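Local coordinates for mitochondrial dynamics protein MID49 (Mus musculus, PDB 4WOY) that recruits dynamin-related protein 1 to the mitochondrial surface, regulates its GTPase activity and is required for mitochondrial fission, at residues L46-L51 and A73-E78; L191-P196 and L206-P211. The protein carries 1 engineered substitution. One frame throughout, in Å; residues are numbered along the deposited sequence.

Interaction 1: L46-L51 and A73-E78; sequences LPFGAL and APLELE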
loop_
_atom_site.group_PDB
_atom_site.type_symbol
_atom_site.label_atom_id
_atom_site.label_comp_id
_atom_site.label_asym_id
_atom_site.label_seq_id
_atom_site.Cartn_x
_atom_site.Cartn_y
_atom_site.Cartn_z
ATOM N N LEU A 46 2.804 2.454 25.575
ATOM C CA LEU A 46 2.414 2.973 24.262
ATOM C C LEU A 46 1.149 2.276 23.787
ATOM O O LEU A 46 1.180 1.083 23.466
ATOM C CB LEU A 46 3.527 2.787 23.235
ATOM C CG LEU A 46 4.893 3.343 23.613
ATOM C CD1 LEU A 46 5.882 3.038 22.493
ATOM C CD2 LEU A 46 4.796 4.855 23.886
ATOM N N PRO A 47 0.036 3.029 23.725
ATOM C CA PRO A 47 -1.265 2.444 23.413
ATOM C C PRO A 47 -1.462 2.241 21.907
ATOM O O PRO A 47 -2.122 3.045 21.249
ATOM C CB PRO A 47 -2.254 3.477 23.981
ATOM C CG PRO A 47 -1.531 4.762 23.835
ATOM C CD PRO A 47 -0.069 4.460 24.055
ATOM N N PHE A 48 -0.854 1.183 21.382
ATOM C CA PHE A 48 -1.140 0.705 20.050
ATOM C C PHE A 48 -2.369 -0.210 20.114
ATOM O O PHE A 48 -2.600 -0.904 21.099
ATOM C CB PHE A 48 0.066 -0.049 19.457
ATOM C CG PHE A 48 1.250 0.829 19.112
ATOM C CD1 PHE A 48 1.272 1.561 17.936
ATOM C CD2 PHE A 48 2.351 0.896 19.953
ATOM C CE1 PHE A 48 2.357 2.359 17.613
ATOM C CE2 PHE A 48 3.453 1.677 19.638
ATOM C CZ PHE A 48 3.454 2.425 18.467
ATOM N N GLY A 49 -3.169 -0.204 19.061
ATOM C CA GLY A 49 -4.250 -1.165 18.959
ATOM C C GLY A 49 -3.656 -2.477 18.483
ATOM O O GLY A 49 -2.456 -2.566 18.228
ATOM N N ALA A 50 -4.507 -3.489 18.363
ATOM C CA ALA A 50 -4.111 -4.795 17.850
ATOM C C ALA A 50 -3.571 -4.704 16.424
ATOM O O ALA A 50 -4.095 -3.962 15.593
ATOM C CB ALA A 50 -5.312 -5.767 17.908
ATOM N N LEU A 51 -2.524 -5.465 16.143
ATOM C CA LEU A 51 -1.965 -5.497 14.804
ATOM C C LEU A 51 -2.977 -6.125 13.850
ATOM O O LEU A 51 -3.538 -7.166 14.133
ATOM C CB LEU A 51 -0.647 -6.283 14.773
ATOM C CG LEU A 51 0.526 -5.882 15.678
ATOM C CD1 LEU A 51 1.831 -6.475 15.168
ATOM C CD2 LEU A 51 0.650 -4.371 15.793
ATOM N N ALA A 73 -0.327 -1.262 12.578
ATOM C CA ALA A 73 -0.217 -1.031 14.017
ATOM C C ALA A 73 -0.807 0.356 14.342
ATOM O O ALA A 73 -0.128 1.375 14.196
ATOM C CB ALA A 73 1.246 -1.147 14.488
ATOM N N PRO A 74 -2.093 0.397 14.729
ATOM C CA PRO A 74 -2.762 1.692 14.948
ATOM C C PRO A 74 -2.373 2.368 16.252
ATOM O O PRO A 74 -2.421 1.763 17.311
ATOM C CB PRO A 74 -4.251 1.331 14.940
ATOM C CG PRO A 74 -4.301 -0.131 15.307
ATOM C CD PRO A 74 -3.035 -0.741 14.769
ATOM N N LEU A 75 -1.974 3.631 16.152
ATOM C CA LEU A 75 -1.745 4.448 17.329
ATOM C C LEU A 75 -3.095 4.836 17.894
ATOM O O LEU A 75 -4.014 5.145 17.122
ATOM C CB LEU A 75 -0.942 5.698 16.977
ATOM C CG LEU A 75 0.565 5.565 16.774
ATOM C CD1 LEU A 75 0.894 4.989 15.391
ATOM C CD2 LEU A 75 1.217 6.925 17.016
ATOM N N GLU A 76 -3.256 4.767 19.214
ATOM C CA GLU A 76 -4.491 5.282 19.799
ATOM C C GLU A 76 -4.216 6.672 20.340
ATOM O O GLU A 76 -3.638 6.814 21.413
ATOM C CB GLU A 76 -5.031 4.359 20.890
ATOM C CG GLU A 76 -5.469 3.013 20.324
ATOM C CD GLU A 76 -5.846 1.993 21.363
ATOM O OE1 GLU A 76 -5.604 2.218 22.578
ATOM O OE2 GLU A 76 -6.402 0.958 20.945
ATOM N N LEU A 77 -4.623 7.694 19.590
ATOM C CA LEU A 77 -4.391 9.073 20.009
ATOM C C LEU A 77 -5.524 9.585 20.929
ATOM O O LEU A 77 -6.692 9.257 20.727
ATOM C CB LEU A 77 -4.244 9.975 18.781
ATOM C CG LEU A 77 -3.073 9.685 17.833
ATOM C CD1 LEU A 77 -3.033 10.666 16.655
ATOM C CD2 LEU A 77 -1.765 9.711 18.599
ATOM N N GLU A 78 -5.178 10.344 21.962
ATOM C CA GLU A 78 -6.205 10.985 22.801
ATOM C C GLU A 78 -7.095 11.907 21.959
ATOM O O GLU A 78 -6.599 12.741 21.215
ATOM C CB GLU A 78 -5.586 11.785 23.962
ATOM C CG GLU A 78 -4.726 10.969 24.926
ATOM C CD GLU A 78 -3.288 10.753 24.437
ATOM O OE1 GLU A 78 -2.984 11.052 23.262
ATOM O OE2 GLU A 78 -2.457 10.291 25.241
#
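F48 and L51 both carry CG anti to the carbonyl carbon (chi1 -70° and -57°). These torsions set the F48 ring beside L75 and the L51 isobutyl group beside A73. The contact lies in the nucleotidyltransferase-like domain of MID49. Here the connection after helix 18-42 runs roughly antiparallel to the end of strand 69-74. It forms a single beta bridge, F48 with L75.

Two backbone hydrogen bonds hold the bridge. G49 N donates to P74 O over 2.7 Å, nearly straight at 165° and in the carbonyl plane. E76 N donates to P47 O over 2.9 Å and is more bent. The CA of F48 adds a CH...O contact to P74 O at 3.2 Å, so this carbonyl is approached by two adjacent residues. P47 is the centre of an inverse gamma turn just before the bridge.

The buried side is apolar. F48 and L75 point the same way, and F48 CE1 meets L75 CD1 at 3.7 Å. The carbonyl oxygens of A73 and P74 lie at the edge of the F48 ring. W115 packs edge-to-face against the same ring, and M180 of strand 173-182 and L39 of helix 18-42 also touch F48. L51 CD2 reaches A73 CB at 3.5 Å.

The outer side is more polar. The extended E76 chain passes P47 O and brings OE2 to 3.6 Å from G49 CA. At G49 and A50 the P74 ring supplies the contact: P74 CD lies 3.5 Å from A50 O, with P74 CG turned to both G49 CA and A50 O.

Interaction 2: L191-P196 and L206-P211; sequences LLLAWP and LQDLYP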
loop_
_atom_site.group_PDB
_atom_site.type_symbol
_atom_site.label_atom_id
_atom_site.label_comp_id
_atom_site.label_asym_id
_atom_site.label_seq_id
_atom_site.Cartn_x
_atom_site.Cartn_y
_atom_site.Cartn_z
ATOM N N LEU A 191 -5.845 6.494 5.837
ATOM C CA LEU A 191 -4.901 6.476 6.950
ATOM C C LEU A 191 -3.733 7.409 6.696
ATOM O O LEU A 191 -3.513 7.860 5.568
ATOM C CB LEU A 191 -4.366 5.053 7.205
ATOM C CG LEU A 191 -5.431 4.006 7.601
ATOM C CD1 LEU A 191 -4.865 2.573 7.613
ATOM C CD2 LEU A 191 -6.085 4.342 8.954
ATOM N N LEU A 192 -3.004 7.702 7.765
ATOM C CA LEU A 192 -1.680 8.277 7.647
ATOM C C LEU A 192 -0.706 7.225 8.128
ATOM O O LEU A 192 -0.932 6.612 9.187
ATOM C CB LEU A 192 -1.551 9.544 8.489
ATOM C CG LEU A 192 -2.645 10.584 8.278
ATOM C CD1 LEU A 192 -2.456 11.746 9.246
ATOM C CD2 LEU A 192 -2.648 11.016 6.843
ATOM N N LEU A 193 0.371 7.011 7.376
ATOM C CA LEU A 193 1.371 6.031 7.760
ATOM C C LEU A 193 2.649 6.699 8.209
ATOM O O LEU A 193 3.069 7.697 7.632
ATOM C CB LEU A 193 1.703 5.094 6.599
ATOM C CG LEU A 193 0.665 4.571 5.610
ATOM C CD1 LEU A 193 1.367 4.175 4.338
ATOM C CD2 LEU A 193 -0.028 3.372 6.182
ATOM N N ALA A 194 3.288 6.124 9.208
ATOM C CA ALA A 194 4.645 6.472 9.522
ATOM C C ALA A 194 5.556 5.767 8.515
ATOM O O ALA A 194 6.053 4.674 8.771
ATOM C CB ALA A 194 4.987 6.049 10.951
ATOM N N TRP A 195 5.810 6.388 7.378
ATOM C CA TRP A 195 6.588 5.727 6.350
ATOM C C TRP A 195 7.675 6.663 5.939
ATOM O O TRP A 195 7.514 7.869 6.031
ATOM C CB TRP A 195 5.728 5.325 5.151
ATOM C CG TRP A 195 6.148 4.020 4.457
ATOM C CD1 TRP A 195 6.336 3.835 3.119
ATOM C CD2 TRP A 195 6.440 2.748 5.082
ATOM N NE1 TRP A 195 6.696 2.533 2.864
ATOM C CE2 TRP A 195 6.779 1.846 4.050
ATOM C CE3 TRP A 195 6.451 2.288 6.413
ATOM C CZ2 TRP A 195 7.115 0.500 4.302
ATOM C CZ3 TRP A 195 6.785 0.948 6.666
ATOM C CH2 TRP A 195 7.113 0.075 5.612
ATOM N N PRO A 196 8.825 6.104 5.557
ATOM C CA PRO A 196 9.867 7.009 5.120
ATOM C C PRO A 196 9.579 7.594 3.771
ATOM O O PRO A 196 8.956 7.017 2.878
ATOM C CB PRO A 196 11.105 6.111 5.052
ATOM C CG PRO A 196 10.549 4.784 4.718
ATOM C CD PRO A 196 9.278 4.701 5.508
ATOM N N LEU A 206 2.684 9.811 5.885
ATOM C CA LEU A 206 2.321 9.609 4.498
ATOM C C LEU A 206 0.819 9.249 4.390
ATOM O O LEU A 206 0.289 8.410 5.131
ATOM C CB LEU A 206 3.195 8.517 3.902
ATOM C CG LEU A 206 3.086 8.237 2.416
ATOM C CD1 LEU A 206 3.799 9.358 1.674
ATOM C CD2 LEU A 206 3.704 6.916 2.112
ATOM N N GLN A 207 0.118 9.893 3.476
ATOM C CA GLN A 207 -1.286 9.573 3.297
ATOM C C GLN A 207 -1.417 8.213 2.642
ATOM O O GLN A 207 -0.760 7.917 1.646
ATOM C CB GLN A 207 -1.994 10.610 2.437
ATOM C CG GLN A 207 -3.452 10.280 2.206
ATOM C CD GLN A 207 -4.133 11.261 1.274
ATOM O OE1 GLN A 207 -3.695 11.470 0.135
ATOM N NE2 GLN A 207 -5.195 11.893 1.761
ATOM N N ASP A 208 -2.307 7.404 3.191
ATOM C CA ASP A 208 -2.595 6.113 2.620
ATOM C C ASP A 208 -4.054 6.047 2.188
ATOM O O ASP A 208 -4.947 6.000 3.027
ATOM C CB ASP A 208 -2.298 5.017 3.630
ATOM C CG ASP A 208 -2.732 3.647 3.131
ATOM O OD1 ASP A 208 -2.539 3.388 1.926
ATOM O OD2 ASP A 208 -3.280 2.855 3.933
ATOM N N LEU A 209 -4.280 6.061 0.876
ATOM C CA LEU A 209 -5.635 5.997 0.328
ATOM C C LEU A 209 -6.089 4.567 0.015
ATOM O O LEU A 209 -7.206 4.362 -0.473
ATOM C CB LEU A 209 -5.762 6.858 -0.930
ATOM C CG LEU A 209 -5.587 8.362 -0.676
ATOM C CD1 LEU A 209 -5.698 9.208 -1.959
ATOM C CD2 LEU A 209 -6.563 8.852 0.408
ATOM N N TYR A 210 -5.238 3.586 0.302
ATOM C CA TYR A 210 -5.532 2.213 -0.080
ATOM C C TYR A 210 -6.919 1.707 0.438
ATOM O O TYR A 210 -7.690 1.169 -0.349
ATOM C CB TYR A 210 -4.396 1.277 0.381
ATOM C CG TYR A 210 -4.722 -0.189 0.185
ATOM C CD1 TYR A 210 -4.422 -0.835 -1.018
ATOM C CD2 TYR A 210 -5.356 -0.916 1.189
ATOM C CE1 TYR A 210 -4.732 -2.164 -1.214
ATOM C CE2 TYR A 210 -5.674 -2.237 1.002
ATOM C CZ TYR A 210 -5.356 -2.864 -0.198
ATOM O OH TYR A 210 -5.693 -4.179 -0.368
ATOM N N PRO A 211 -7.248 1.902 1.734
ATOM C CA PRO A 211 -8.558 1.415 2.211
ATOM C C PRO A 211 -9.757 2.060 1.513
ATOM O O PRO A 211 -10.776 1.406 1.299
ATOM C CB PRO A 211 -8.554 1.787 3.701
ATOM C CG PRO A 211 -7.109 1.882 4.066
ATOM C CD PRO A 211 -6.456 2.491 2.840
#
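L193 packs on D208 at the tight part of this beta hairpin, which joins strands 191-193 and 205-208 within the central sheet. L193 CG lies 3.6 Å from D208 CB. Both leucine methyls also rest on that CB, and the two side chains cross at a slant. L191 lies alongside D208 on the same face, pointing the same way.

Four backbone hydrogen bonds tie the strands. They belong to the hydrogen-bonded pairs L191-D208 and L193-L206. The shortest is L193 N to L206 O at 2.6 Å. D208 N meets L191 O at 2.7 Å, but it is tilted 35° from the carbonyl plane, and the strands run 140° apart instead of fully antiparallel. L192 and Q207 form the non-hydrogen-bonded pair between, facing the other way. L192 CD2 sits 4.1 Å from Q207 CA, and Q207 OE1 is hydrogen-bonded to N297 ND2.

Packing is looser at both ends. L206 and W195, both partly exposed, meet through L206 CD2 and W195 CB at 4.0 Å. At the far end L191 CD1 only grazes P211 CG, at 4.3 Å.

D208 has CG anti to its own amide nitrogen (chi1 174°). Its carboxylate thus reaches the start of helix 210-224. There OD1 takes a capping bond from Y210 N at 3.2 Å, met from above the carboxylate plane. OD2 lies near leucine methyls of L191 and L193 and forms a salt bridge to R70. The buried charge is thus probably offset by R70 and by the helix start, which links hairpin, helix and strand 69-74.

Overall arrangement
From the N terminus, the chain passes through helix 18-42 and enters interaction 1. This contact closes a 21-residue excursion that contains strand 52-54 and most of strand 69-74. The chain then adds further strands and two helices and reaches strand 173-182. Interaction 2 closes later, over the nine residues between the segments 191-196 and 206-211, and leads into helix 210-224. The two loops are in series and neither nest nor cross. The centres of interactions 1 and 2 are about 15 Å apart, and the two do not touch. Strand 173-182 connects them: V181 makes backbone hydrogen bonds with A73 and L75, and V182 with L192. Strand 69-74 is a second link, through R70 and L72.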